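Local coordinates for protein minor fimbrium tip subunit Mfa3 (Porphyromonas gingivalis ATCC 33277, PDB 5NF4) that forms part of the tip of the minor fimbriae, surface filaments that mediate biofilm formation and adhesion to host cells and other oral bacteria, at residues L72-F77 and F102-K107; I203-E208 and K331-K336; I292-G297 and R324-R329. One frame throughout, in Å; residues are numbered along the deposited sequence.

Contact 1: L72-F77 and F102-K107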
ATOM      1  N   LEU A  72     -10.855   9.136   8.699  1.00 37.78           N
ATOM      2  CA  LEU A  72     -11.330   7.787   8.492  1.00 36.08           C
ATOM      3  C   LEU A  72     -12.833   7.787   8.248  1.00 36.28           C
ATOM      4  O   LEU A  72     -13.590   8.212   9.115  1.00 38.45           O
ATOM      5  CB  LEU A  72     -11.001   6.920   9.714  1.00 37.49           C
ATOM      6  CG  LEU A  72     -11.501   5.474   9.638  1.00 36.84           C
ATOM      7  CD1 LEU A  72     -10.788   4.724   8.514  1.00 34.64           C
ATOM      8  CD2 LEU A  72     -11.344   4.781  10.984  1.00 42.49           C
ATOM      9  N   ALA A  73     -13.244   7.308   7.087  1.00 34.81           N
ATOM     10  CA  ALA A  73     -14.660   7.129   6.781  1.00 35.00           C
ATOM     11  C   ALA A  73     -15.021   5.668   6.878  1.00 34.29           C
ATOM     12  O   ALA A  73     -14.282   4.798   6.424  1.00 34.30           O
ATOM     13  CB  ALA A  73     -14.998   7.648   5.406  1.00 35.02           C
ATOM     14  N   MET A  74     -16.163   5.398   7.504  1.00 33.37           N
ATOM     15  CA  MET A  74     -16.699   4.063   7.556  1.00 31.36           C
ATOM     16  C   MET A  74     -18.064   4.136   6.899  1.00 33.57           C
ATOM     17  O   MET A  74     -18.859   5.010   7.270  1.00 35.36           O
ATOM     18  CB  MET A  74     -16.846   3.556   9.004  1.00 32.10           C
ATOM     19  CG  MET A  74     -17.347   2.107   9.039  1.00 31.25           C
ATOM     20  SD  MET A  74     -17.803   1.538  10.694  1.00 36.86           S
ATOM     21  CE  MET A  74     -19.245   2.584  10.904  1.00 36.65           C
ATOM     22  N   LEU A  75     -18.323   3.238   5.962  1.00 32.06           N
ATOM     23  CA  LEU A  75     -19.633   3.146   5.312  1.00 33.67           C
ATOM     24  C   LEU A  75     -20.073   1.679   5.351  1.00 32.90           C
ATOM     25  O   LEU A  75     -19.306   0.759   5.025  1.00 32.77           O
ATOM     26  CB  LEU A  75     -19.590   3.688   3.881  1.00 33.22           C
ATOM     27  CG  LEU A  75     -19.213   5.162   3.726  1.00 36.07           C
ATOM     28  CD1 LEU A  75     -17.715   5.275   3.489  1.00 37.90           C
ATOM     29  CD2 LEU A  75     -20.012   5.848   2.588  1.00 33.58           C
ATOM     30  N   VAL A  76     -21.323   1.474   5.764  1.00 33.22           N
ATOM     31  CA  VAL A  76     -21.857   0.146   6.041  1.00 32.37           C
ATOM     32  C   VAL A  76     -23.109  -0.065   5.200  1.00 30.67           C
ATOM     33  O   VAL A  76     -23.979   0.826   5.116  1.00 31.59           O
ATOM     34  CB  VAL A  76     -22.198  -0.030   7.544  1.00 31.35           C
ATOM     35  CG1 VAL A  76     -22.459  -1.519   7.806  1.00 31.68           C
ATOM     36  CG2 VAL A  76     -21.075   0.520   8.429  1.00 34.65           C
ATOM     37  N   PHE A  77     -23.166  -1.196   4.522  1.00 30.71           N
ATOM     38  CA  PHE A  77     -24.269  -1.502   3.627  1.00 30.92           C
ATOM     39  C   PHE A  77     -24.879  -2.859   3.894  1.00 33.88           C
ATOM     40  O   PHE A  77     -24.196  -3.781   4.313  1.00 33.88           O
ATOM     41  CB  PHE A  77     -23.803  -1.465   2.161  1.00 30.30           C
ATOM     42  CG  PHE A  77     -23.224  -0.149   1.762  1.00 33.19           C
ATOM     43  CD1 PHE A  77     -21.881   0.117   2.031  1.00 33.17           C
ATOM     44  CD2 PHE A  77     -24.000   0.841   1.185  1.00 34.32           C
ATOM     45  CE1 PHE A  77     -21.334   1.324   1.747  1.00 32.85           C
ATOM     46  CE2 PHE A  77     -23.406   2.084   0.853  1.00 32.99           C
ATOM     47  CZ  PHE A  77     -22.091   2.302   1.131  1.00 32.78           C
ATOM     48  N   PHE A 102     -14.686   4.399  18.236  1.00 42.50           N
ATOM     49  CA  PHE A 102     -15.967   5.104  18.282  1.00 42.33           C
ATOM     50  C   PHE A 102     -17.142   4.125  18.293  1.00 39.62           C
ATOM     51  O   PHE A 102     -17.005   2.980  17.876  1.00 38.32           O
ATOM     52  CB  PHE A 102     -16.093   6.060  17.088  1.00 37.88           C
ATOM     53  CG  PHE A 102     -15.997   5.397  15.739  1.00 38.29           C
ATOM     54  CD1 PHE A 102     -17.118   4.862  15.098  1.00 36.11           C
ATOM     55  CD2 PHE A 102     -14.778   5.325  15.078  1.00 42.28           C
ATOM     56  CE1 PHE A 102     -17.025   4.260  13.840  1.00 37.43           C
ATOM     57  CE2 PHE A 102     -14.676   4.725  13.838  1.00 39.04           C
ATOM     58  CZ  PHE A 102     -15.799   4.200  13.199  1.00 38.19           C
ATOM     59  N   THR A 103     -18.290   4.607  18.739  1.00 43.03           N
ATOM     60  CA  THR A 103     -19.502   3.795  18.783  1.00 39.84           C
ATOM     61  C   THR A 103     -20.467   4.167  17.656  1.00 40.39           C
ATOM     62  O   THR A 103     -20.657   5.334  17.386  1.00 45.69           O
ATOM     63  CB  THR A 103     -20.155   3.980  20.119  1.00 40.43           C
ATOM     64  OG1 THR A 103     -19.214   3.606  21.134  1.00 46.47           O
ATOM     65  CG2 THR A 103     -21.404   3.114  20.227  1.00 40.49           C
ATOM     66  N   VAL A 104     -21.063   3.172  17.000  1.00 36.99           N
ATOM     67  CA  VAL A 104     -22.053   3.399  15.948  1.00 43.83           C
ATOM     68  C   VAL A 104     -23.335   2.608  16.282  1.00 46.32           C
ATOM     69  O   VAL A 104     -23.267   1.514  16.839  1.00 43.24           O
ATOM     70  CB  VAL A 104     -21.542   2.984  14.553  1.00 50.22           C
ATOM     71  CG1 VAL A 104     -21.329   1.488  14.472  1.00 45.15           C
ATOM     72  CG2 VAL A 104     -22.520   3.408  13.486  1.00 60.69           C
ATOM     73  N   LYS A 105     -24.484   3.181  15.948  1.00 41.51           N
ATOM     74  CA  LYS A 105     -25.786   2.507  16.119  1.00 38.83           C
ATOM     75  C   LYS A 105     -26.306   2.079  14.743  1.00 38.10           C
ATOM     76  O   LYS A 105     -26.224   2.847  13.793  1.00 42.06           O
ATOM     77  CB  LYS A 105     -26.767   3.443  16.796  1.00 42.24           C
ATOM     78  CG  LYS A 105     -28.173   2.894  16.960  1.00 49.30           C
ATOM     79  CD  LYS A 105     -29.050   3.959  17.616  1.00 62.14           C
ATOM     80  CE  LYS A 105     -30.503   3.835  17.206  1.00 74.09           C
ATOM     81  NZ  LYS A 105     -31.366   4.830  17.913  1.00 84.88           N
ATOM     82  N   LEU A 106     -26.798   0.855  14.609  1.00 34.53           N
ATOM     83  CA  LEU A 106     -27.359   0.411  13.333  1.00 34.17           C
ATOM     84  C   LEU A 106     -28.301  -0.752  13.533  1.00 37.24           C
ATOM     85  O   LEU A 106     -28.362  -1.313  14.598  1.00 38.94           O
ATOM     86  CB  LEU A 106     -26.266   0.022  12.316  1.00 36.25           C
ATOM     87  CG  LEU A 106     -25.520  -1.297  12.521  1.00 35.17           C
ATOM     88  CD1 LEU A 106     -24.783  -1.746  11.260  1.00 35.80           C
ATOM     89  CD2 LEU A 106     -24.562  -1.192  13.720  1.00 37.48           C
ATOM     90  N   LYS A 107     -29.007  -1.134  12.483  1.00 40.00           N
ATOM     91  CA  LYS A 107     -29.869  -2.300  12.542  1.00 40.65           C
ATOM     92  C   LYS A 107     -29.063  -3.568  12.289  1.00 40.63           C
ATOM     93  O   LYS A 107     -28.099  -3.556  11.515  1.00 37.19           O
ATOM     94  CB  LYS A 107     -30.991  -2.181  11.513  1.00 40.56           C
ATOM     95  CG  LYS A 107     -31.918  -0.974  11.782  1.00 46.11           C
ATOM     96  CD  LYS A 107     -32.678  -1.153  13.117  1.00 60.16           C
ATOM     97  CE  LYS A 107     -33.730  -0.075  13.353  1.00 69.83           C
ATOM     98  NZ  LYS A 107     -34.478  -0.329  14.634  1.00 73.06           N
TER
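Met74 meets Phe102 through the end of its thioether. The sulfur lies beside the ring rather than over it: SD of Met74 is 5.3 Å from the centroid of the Phe102 ring and 80° off the ring normal, a Met-aromatic contact made at the edge. With CG anti to the backbone N (chi1 -177°), the Met74 chain runs straight out from its strand and bends only at chi3, which brings the terminal methyl CE to 4.0 Å from Phe102 CE1. Leu72 also approaches the rim near the ring plane, its CD2 4.4 Å from Phe102 CE2. The Phe102 ring also stacks with His88 of strand 84-91.

The remaining contacts are purely aliphatic. CE of Met74 also reaches CG2 of Val104 at 4.3 Å. Further along, the side chains of Val76 and Leu106 cross at about a right angle, with Val76 CG1 4.2 Å from Leu106 CD1.

No hydrogen bond links the two segments, whose strand axes pass 10.6 Å apart at an angle of 21°. They face each other across a beta-sandwich-like interior, 72-77 pairing with strands 84-91 and 109-117, while strand 99-106 pairs with 41-49. Loose contacts between methyls, a thioether and a ring edge imply cohesion by dispersion and exclusion of water, with little directional constraint.

Contact 2: I203-E208 and K331-K336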
ATOM      1  N   ILE A 203      22.684   0.536   1.956  1.00 41.62           N
ATOM      2  CA  ILE A 203      24.041   0.325   1.451  1.00 43.33           C
ATOM      3  C   ILE A 203      24.912  -0.111   2.608  1.00 44.98           C
ATOM      4  O   ILE A 203      25.428   0.702   3.387  1.00 47.52           O
ATOM      5  CB  ILE A 203      24.618   1.602   0.775  1.00 43.15           C
ATOM      6  CG1 ILE A 203      23.582   2.235  -0.156  1.00 42.50           C
ATOM      7  CG2 ILE A 203      25.926   1.293   0.068  1.00 43.28           C
ATOM      8  CD1 ILE A 203      22.940   1.307  -1.160  1.00 44.39           C
ATOM      9  N   VAL A 204      25.092  -1.418   2.716  1.00 42.42           N
ATOM     10  CA  VAL A 204      25.877  -1.977   3.809  1.00 45.09           C
ATOM     11  C   VAL A 204      27.393  -1.745   3.642  1.00 46.71           C
ATOM     12  O   VAL A 204      28.146  -1.709   4.606  1.00 47.54           O
ATOM     13  CB  VAL A 204      25.562  -3.477   3.943  1.00 57.37           C
ATOM     14  CG1 VAL A 204      24.085  -3.676   4.194  1.00 54.87           C
ATOM     15  CG2 VAL A 204      25.938  -4.208   2.696  1.00 51.76           C
ATOM     16  N   GLU A 205      27.819  -1.557   2.400  1.00 46.42           N
ATOM     17  CA  GLU A 205      29.209  -1.339   2.100  1.00 50.23           C
ATOM     18  C   GLU A 205      29.344  -0.553   0.790  1.00 47.31           C
ATOM     19  O   GLU A 205      28.558  -0.763  -0.134  1.00 46.35           O
ATOM     20  CB  GLU A 205      29.906  -2.705   2.063  1.00 56.94           C
ATOM     21  CG  GLU A 205      31.068  -2.892   1.176  1.00 67.33           C
ATOM     22  CD  GLU A 205      31.648  -4.298   1.341  1.00 69.69           C
ATOM     23  OE1 GLU A 205      31.145  -5.064   2.210  1.00 61.51           O
ATOM     24  OE2 GLU A 205      32.590  -4.632   0.602  1.00 79.72           O
ATOM     25  N   GLY A 206      30.326   0.357   0.751  1.00 53.45           N
ATOM     26  CA  GLY A 206      30.660   1.111  -0.450  1.00 63.33           C
ATOM     27  C   GLY A 206      29.777   2.313  -0.759  1.00 54.39           C
ATOM     28  O   GLY A 206      29.681   2.735  -1.919  1.00 51.61           O
ATOM     29  N   VAL A 207      29.136   2.874   0.265  1.00 49.79           N
ATOM     30  CA  VAL A 207      28.255   4.019   0.073  1.00 48.62           C
ATOM     31  C   VAL A 207      29.047   5.241  -0.457  1.00 51.64           C
ATOM     32  O   VAL A 207      28.468   6.152  -1.052  1.00 54.25           O
ATOM     33  CB  VAL A 207      27.504   4.382   1.388  1.00 50.45           C
ATOM     34  CG1 VAL A 207      28.428   5.013   2.416  1.00 51.76           C
ATOM     35  CG2 VAL A 207      26.320   5.287   1.096  1.00 49.77           C
ATOM     36  N   GLU A 208      30.360   5.229  -0.265  1.00 51.39           N
ATOM     37  CA  GLU A 208      31.238   6.273  -0.815  1.00 53.80           C
ATOM     38  C   GLU A 208      31.176   6.356  -2.353  1.00 55.58           C
ATOM     39  O   GLU A 208      31.590   7.360  -2.947  1.00 57.97           O
ATOM     40  CB  GLU A 208      32.685   6.028  -0.405  1.00 56.47           C
ATOM     41  CG  GLU A 208      32.952   6.170   1.075  1.00 70.10           C
ATOM     42  CD  GLU A 208      32.352   5.047   1.889  1.00 67.86           C
ATOM     43  OE1 GLU A 208      32.155   3.946   1.322  1.00 54.98           O
ATOM     44  OE2 GLU A 208      32.061   5.284   3.083  1.00 57.11           O
ATOM     45  N   LYS A 331      25.849  -4.026  -1.529  1.00 42.49           N
ATOM     46  CA  LYS A 331      27.289  -3.756  -1.435  1.00 48.82           C
ATOM     47  C   LYS A 331      27.739  -3.169  -2.761  1.00 62.23           C
ATOM     48  O   LYS A 331      27.554  -3.792  -3.802  1.00 52.70           O
ATOM     49  CB  LYS A 331      28.098  -5.023  -1.134  1.00 54.52           C
ATOM     50  CG  LYS A 331      27.802  -5.673   0.200  1.00 58.08           C
ATOM     51  CD  LYS A 331      28.633  -6.936   0.390  1.00 59.72           C
ATOM     52  CE  LYS A 331      28.285  -7.669   1.689  1.00 56.60           C
ATOM     53  NZ  LYS A 331      29.187  -8.856   1.918  1.00 63.37           N
ATOM     54  N   THR A 332      28.320  -1.974  -2.716  1.00 59.78           N
ATOM     55  CA  THR A 332      28.836  -1.302  -3.908  1.00 65.05           C
ATOM     56  C   THR A 332      30.338  -1.490  -3.997  1.00 72.43           C
ATOM     57  O   THR A 332      31.107  -0.893  -3.242  1.00 76.44           O
ATOM     58  CB  THR A 332      28.511   0.188  -3.895  1.00 75.17           C
ATOM     59  OG1 THR A 332      27.149   0.364  -3.508  1.00 64.55           O
ATOM     60  CG2 THR A 332      28.722   0.789  -5.261  1.00 83.96           C
ATOM     61  N   LEU A 333      30.749  -2.355  -4.911  1.00 61.64           N
ATOM     62  CA  LEU A 333      32.156  -2.631  -5.111  1.00 59.69           C
ATOM     63  C   LEU A 333      32.587  -1.888  -6.363  1.00 62.05           C
ATOM     64  O   LEU A 333      31.742  -1.327  -7.058  1.00 60.76           O
ATOM     65  CB  LEU A 333      32.380  -4.140  -5.205  1.00 63.24           C
ATOM     66  CG  LEU A 333      31.606  -4.890  -4.113  1.00 76.91           C
ATOM     67  CD1 LEU A 333      31.791  -6.383  -4.256  1.00 83.31           C
ATOM     68  CD2 LEU A 333      32.053  -4.409  -2.727  1.00 79.55           C
ATOM     69  N   PRO A 334      33.904  -1.848  -6.635  1.00 73.40           N
ATOM     70  CA  PRO A 334      34.443  -1.022  -7.719  1.00 78.63           C
ATOM     71  C   PRO A 334      33.772  -1.271  -9.060  1.00 72.37           C
ATOM     72  O   PRO A 334      33.376  -0.317  -9.729  1.00 74.07           O
ATOM     73  CB  PRO A 334      35.919  -1.433  -7.767  1.00 83.15           C
ATOM     74  CG  PRO A 334      36.224  -1.878  -6.370  1.00 79.30           C
ATOM     75  CD  PRO A 334      34.966  -2.566  -5.912  1.00 77.01           C
ATOM     76  N   ASP A 335      33.627  -2.543  -9.417  1.00 72.23           N
ATOM     77  CA  ASP A 335      33.114  -2.935 -10.728  1.00 78.61           C
ATOM     78  C   ASP A 335      31.750  -3.634 -10.715  1.00 64.58           C
ATOM     79  O   ASP A 335      31.241  -4.003 -11.771  1.00 71.49           O
ATOM     80  CB  ASP A 335      34.121  -3.862 -11.392  1.00 87.06           C
ATOM     81  CG  ASP A 335      34.356  -5.126 -10.582  1.00 95.97           C
ATOM     82  OD1 ASP A 335      34.394  -5.036  -9.330  1.00 88.21           O
ATOM     83  OD2 ASP A 335      34.489  -6.210 -11.192  1.00104.41           O
ATOM     84  N   LYS A 336      31.155  -3.834  -9.540  1.00 55.86           N
ATOM     85  CA  LYS A 336      29.882  -4.538  -9.454  1.00 54.74           C
ATOM     86  C   LYS A 336      29.104  -4.179  -8.194  1.00 52.95           C
ATOM     87  O   LYS A 336      29.614  -3.465  -7.320  1.00 54.62           O
ATOM     88  CB  LYS A 336      30.108  -6.051  -9.476  1.00 57.50           C
ATOM     89  CG  LYS A 336      31.029  -6.516  -8.352  1.00 72.38           C
ATOM     90  CD  LYS A 336      31.028  -8.017  -8.173  1.00 81.61           C
ATOM     91  CE  LYS A 336      29.746  -8.491  -7.514  1.00 93.40           C
ATOM     92  NZ  LYS A 336      29.912  -9.852  -6.936  1.00103.18           N
TER
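Glu205 and Thr332 are joined by the one hydrogen bond between the segments: Thr332 N donates to Glu205 O over 2.9 Å, nearly straight at 177°. The same oxygen receives a CA-H...O contact from Lys331. Gly206 CA makes another with Thr332 O at 3.5 Å, the backbones running close here with Gly206 at a positive phi.

Around this backbone seam, Glu205 and Lys331 lie on one face of the sheet, both extended beyond CG. Their side chains cross obliquely, and OE1 of Glu205 rests 3.6 Å from Lys331 CD, against the methylenes. Its distance to Lys331 NZ is 4.3 Å, beyond a salt bridge, although the opposite charges probably still attract. The other carboxylate oxygen, OE2, touches Leu333 CD2 at 3.4 Å. With Val204 chi1 at -58°, CG1 lies anti to the carbonyl carbon and CG2 is left between the backbone N and that carbon; this CG2 is pressed to 3.4 Å from Lys331 CG, tighter than usual for two carbons. Between two buried residues, Ile203 CG2 approaches Thr332 OG1 at 3.9 Å.

Further out, Ile203 packs on Trp249, and a backbone hydrogen bond between Lys331 and Glu338 ties the second segment to strand 337-345. The turn after Thr332 is closed by Leu333 N bonding to Lys336 O. The arrangement is that of two neighbouring parallel strands, 180-205 and 324-332, at the point where their pairing ends: a parallel bridge between Glu205 and Lys331, then Gly206 leading into a 3-10 segment on one side and the connection to strand 337-345 on the other.

Contact 3: I292-G297 and R324-R329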
ATOM      1  N   ILE A 292      12.477  -5.020  -9.085  1.00 31.54           N
ATOM      2  CA  ILE A 292      11.818  -5.306  -7.817  1.00 32.26           C
ATOM      3  C   ILE A 292      10.858  -6.475  -8.029  1.00 33.98           C
ATOM      4  O   ILE A 292      10.136  -6.500  -9.024  1.00 32.64           O
ATOM      5  CB  ILE A 292      11.098  -4.044  -7.322  1.00 32.95           C
ATOM      6  CG1 ILE A 292      12.128  -2.950  -7.020  1.00 33.80           C
ATOM      7  CG2 ILE A 292      10.259  -4.342  -6.087  1.00 33.79           C
ATOM      8  CD1 ILE A 292      11.510  -1.573  -6.912  1.00 34.18           C
ATOM      9  N   ILE A 293      10.920  -7.473  -7.150  1.00 35.64           N
ATOM     10  CA  ILE A 293      10.073  -8.662  -7.252  1.00 33.82           C
ATOM     11  C   ILE A 293       9.398  -8.944  -5.930  1.00 33.68           C
ATOM     12  O   ILE A 293       9.812  -8.417  -4.898  1.00 32.01           O
ATOM     13  CB  ILE A 293      10.869  -9.898  -7.664  1.00 34.71           C
ATOM     14  CG1 ILE A 293      11.778 -10.393  -6.513  1.00 32.95           C
ATOM     15  CG2 ILE A 293      11.723  -9.577  -8.860  1.00 34.56           C
ATOM     16  CD1 ILE A 293      12.676 -11.562  -6.886  1.00 38.88           C
ATOM     17  N   THR A 294       8.366  -9.783  -5.984  1.00 32.23           N
ATOM     18  CA  THR A 294       7.772 -10.371  -4.798  1.00 33.86           C
ATOM     19  C   THR A 294       8.108 -11.844  -4.794  1.00 36.96           C
ATOM     20  O   THR A 294       7.611 -12.614  -5.621  1.00 36.78           O
ATOM     21  CB  THR A 294       6.233 -10.176  -4.767  1.00 32.77           C
ATOM     22  OG1 THR A 294       5.937  -8.773  -4.708  1.00 32.38           O
ATOM     23  CG2 THR A 294       5.649 -10.872  -3.584  1.00 35.01           C
ATOM     24  N   HIS A 295       8.952 -12.243  -3.849  1.00 36.45           N
ATOM     25  CA  HIS A 295       9.363 -13.633  -3.727  1.00 38.30           C
ATOM     26  C   HIS A 295       9.596 -14.018  -2.290  1.00 40.72           C
ATOM     27  O   HIS A 295      10.413 -13.403  -1.612  1.00 41.90           O
ATOM     28  CB  HIS A 295      10.646 -13.864  -4.534  1.00 39.37           C
ATOM     29  CG  HIS A 295      11.060 -15.295  -4.581  1.00 47.89           C
ATOM     30  ND1 HIS A 295      10.439 -16.221  -5.390  1.00 53.77           N
ATOM     31  CD2 HIS A 295      12.017 -15.966  -3.901  1.00 57.10           C
ATOM     32  CE1 HIS A 295      10.998 -17.404  -5.204  1.00 57.28           C
ATOM     33  NE2 HIS A 295      11.960 -17.274  -4.310  1.00 61.20           N
ATOM     34  N   GLU A 296       8.828 -15.007  -1.824  1.00 45.25           N
ATOM     35  CA  GLU A 296       8.970 -15.594  -0.498  1.00 51.56           C
ATOM     36  C   GLU A 296       9.949 -16.751  -0.556  1.00 52.61           C
ATOM     37  O   GLU A 296       9.959 -17.527  -1.512  1.00 61.10           O
ATOM     38  CB  GLU A 296       7.623 -16.117   0.030  1.00 60.91           C
ATOM     39  CG  GLU A 296       6.453 -15.161  -0.112  1.00 70.05           C
ATOM     40  CD  GLU A 296       6.513 -14.001   0.861  1.00 78.48           C
ATOM     41  OE1 GLU A 296       7.275 -14.089   1.851  1.00 79.64           O
ATOM     42  OE2 GLU A 296       5.791 -13.003   0.634  1.00 87.17           O
ATOM     43  N   GLY A 297      10.755 -16.886   0.483  1.00 57.14           N
ATOM     44  CA  GLY A 297      11.607 -18.053   0.601  1.00 64.04           C
ATOM     45  C   GLY A 297      12.860 -17.921  -0.223  1.00 66.87           C
ATOM     46  O   GLY A 297      13.184 -16.845  -0.705  1.00 58.70           O
ATOM     47  N   ARG A 324       3.291  -3.875   1.674  1.00 36.73           N
ATOM     48  CA  ARG A 324       4.423  -4.754   1.908  1.00 37.30           C
ATOM     49  C   ARG A 324       5.698  -3.910   1.912  1.00 38.84           C
ATOM     50  O   ARG A 324       5.731  -2.791   1.384  1.00 34.02           O
ATOM     51  CB  ARG A 324       4.513  -5.847   0.843  1.00 37.60           C
ATOM     52  CG  ARG A 324       3.269  -6.758   0.783  1.00 49.84           C
ATOM     53  CD  ARG A 324       3.088  -7.631   2.018  1.00 68.60           C
ATOM     54  NE  ARG A 324       4.100  -8.680   2.183  1.00 77.29           N
ATOM     55  CZ  ARG A 324       4.219  -9.762   1.410  1.00 77.12           C
ATOM     56  NH1 ARG A 324       3.410  -9.957   0.369  1.00 80.01           N
ATOM     57  NH2 ARG A 324       5.170 -10.649   1.671  1.00 72.34           N
ATOM     58  N   HIS A 325       6.731  -4.476   2.502  1.00 39.41           N
ATOM     59  CA  HIS A 325       8.008  -3.787   2.714  1.00 40.31           C
ATOM     60  C   HIS A 325       9.107  -4.548   1.968  1.00 38.01           C
ATOM     61  O   HIS A 325       9.412  -5.700   2.309  1.00 35.88           O
ATOM     62  CB  HIS A 325       8.227  -3.730   4.226  1.00 38.80           C
ATOM     63  CG  HIS A 325       9.400  -2.916   4.690  1.00 41.34           C
ATOM     64  ND1 HIS A 325       9.774  -2.882   6.021  1.00 44.87           N
ATOM     65  CD2 HIS A 325      10.282  -2.124   4.032  1.00 41.45           C
ATOM     66  CE1 HIS A 325      10.831  -2.103   6.161  1.00 54.21           C
ATOM     67  NE2 HIS A 325      11.161  -1.631   4.971  1.00 42.21           N
ATOM     68  N   TYR A 326       9.689  -3.891   0.959  1.00 32.42           N
ATOM     69  CA  TYR A 326      10.711  -4.443   0.083  1.00 35.79           C
ATOM     70  C   TYR A 326      12.061  -3.908   0.543  1.00 39.02           C
ATOM     71  O   TYR A 326      12.328  -2.701   0.465  1.00 38.16           O
ATOM     72  CB  TYR A 326      10.428  -4.073  -1.384  1.00 32.37           C
ATOM     73  CG  TYR A 326       9.149  -4.701  -1.904  1.00 33.08           C
ATOM     74  CD1 TYR A 326       7.913  -4.151  -1.583  1.00 34.86           C
ATOM     75  CD2 TYR A 326       9.175  -5.865  -2.660  1.00 31.65           C
ATOM     76  CE1 TYR A 326       6.712  -4.752  -2.006  1.00 35.46           C
ATOM     77  CE2 TYR A 326       7.978  -6.471  -3.111  1.00 34.03           C
ATOM     78  CZ  TYR A 326       6.752  -5.901  -2.768  1.00 35.07           C
ATOM     79  OH  TYR A 326       5.550  -6.501  -3.154  1.00 33.05           O
ATOM     80  N   ILE A 327      12.890  -4.814   1.055  1.00 35.80           N
ATOM     81  CA  ILE A 327      14.135  -4.440   1.720  1.00 36.85           C
ATOM     82  C   ILE A 327      15.334  -4.979   0.949  1.00 39.56           C
ATOM     83  O   ILE A 327      15.459  -6.183   0.718  1.00 39.26           O
ATOM     84  CB  ILE A 327      14.159  -4.958   3.179  1.00 41.77           C
ATOM     85  CG1 ILE A 327      12.940  -4.425   3.942  1.00 46.51           C
ATOM     86  CG2 ILE A 327      15.449  -4.530   3.895  1.00 39.16           C
ATOM     87  CD1 ILE A 327      12.661  -5.156   5.244  1.00 55.22           C
ATOM     88  N   TYR A 328      16.217  -4.064   0.549  1.00 40.06           N
ATOM     89  CA  TYR A 328      17.443  -4.410  -0.153  1.00 38.88           C
ATOM     90  C   TYR A 328      18.659  -4.036   0.667  1.00 38.62           C
ATOM     91  O   TYR A 328      18.712  -2.978   1.316  1.00 36.52           O
ATOM     92  CB  TYR A 328      17.483  -3.713  -1.530  1.00 37.08           C
ATOM     93  CG  TYR A 328      16.400  -4.255  -2.416  1.00 36.71           C
ATOM     94  CD1 TYR A 328      15.110  -3.751  -2.344  1.00 33.63           C
ATOM     95  CD2 TYR A 328      16.644  -5.319  -3.281  1.00 36.69           C
ATOM     96  CE1 TYR A 328      14.103  -4.263  -3.131  1.00 35.11           C
ATOM     97  CE2 TYR A 328      15.631  -5.847  -4.069  1.00 33.79           C
ATOM     98  CZ  TYR A 328      14.372  -5.305  -3.997  1.00 33.71           C
ATOM     99  OH  TYR A 328      13.365  -5.841  -4.759  1.00 34.38           O
ATOM    100  N   ARG A 329      19.620  -4.954   0.671  1.00 37.81           N
ATOM    101  CA  ARG A 329      20.905  -4.742   1.306  1.00 39.23           C
ATOM    102  C   ARG A 329      21.913  -4.842   0.178  1.00 41.64           C
ATOM    103  O   ARG A 329      22.043  -5.889  -0.461  1.00 40.54           O
ATOM    104  CB  ARG A 329      21.145  -5.776   2.425  1.00 42.22           C
ATOM    105  CG  ARG A 329      20.000  -5.734   3.436  1.00 55.80           C
ATOM    106  CD  ARG A 329      20.025  -6.846   4.436  1.00 68.27           C
ATOM    107  NE  ARG A 329      19.753  -8.180   3.897  1.00 70.75           N
ATOM    108  CZ  ARG A 329      18.571  -8.620   3.472  1.00 82.96           C
ATOM    109  NH1 ARG A 329      17.506  -7.825   3.440  1.00 81.29           N
ATOM    110  NH2 ARG A 329      18.469  -9.870   3.040  1.00 92.46           N
TER
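Glu296 and Arg324 form the charged part of the contact, a salt bridge in which Arg324 NH2 donates to Glu296 OE2 at 2.6 Å. The carboxylate oxygen uses its syn lone pair, and the carboxylate and guanidinium planes lie only 9° apart. Bends at chi2 and chi3 of Arg324 fold its chain so that the guanidinium meets the acid edge-on.

A second polar link runs from Tyr326 OH to Thr294 OG1, at 2.8 Å. Both hydroxyls have further partners: Thr294 OG1 bonds to Thr319 O, and Tyr326 OH to Tyr321 N. Ile293 O lies at the edge of the same ring, 3.2 Å from Tyr326 CE2.

Residues 292-297 form an irregular loop laid across strand 324-332, at 109° between end-to-end directions, over the sheet face bearing Arg324, Tyr326 and Tyr328. Strands 180-205 and 337-345 flank this strand, and Leu199 and Ile343 extend the apolar surroundings.

Apolar contacts centre on Ile292. Its CG2 sits 3.9 Å from Tyr326 CD2, the two side chains crossing at about a right angle, and its CG1 is 4.4 Å from Tyr328 CZ. The Tyr328 hydroxyl, 3.7 Å from Ile292 CG2, is hydrogen-bonded to Tyr304 OH.

Contact 1 lies on the opposite side of the chain's centre from the other two, its centre about 52 Å from that of contact 2 and about 36 Å from that of contact 3. It is buried and wholly apolar, joining strands that do not pair with each other. Contacts 2 and 3 are partly buried and share strand 324-332; they touch where Val204 CG1 lies 4.0 Å from Arg329 CB. Contact 2 is edge-to-edge backbone pairing at the ends of two paired strands, where exposed and buried residues mix, whereas contact 3 covers a face of the same strand, grading from buried isoleucine and tyrosines to a salt bridge at an exposed glutamate.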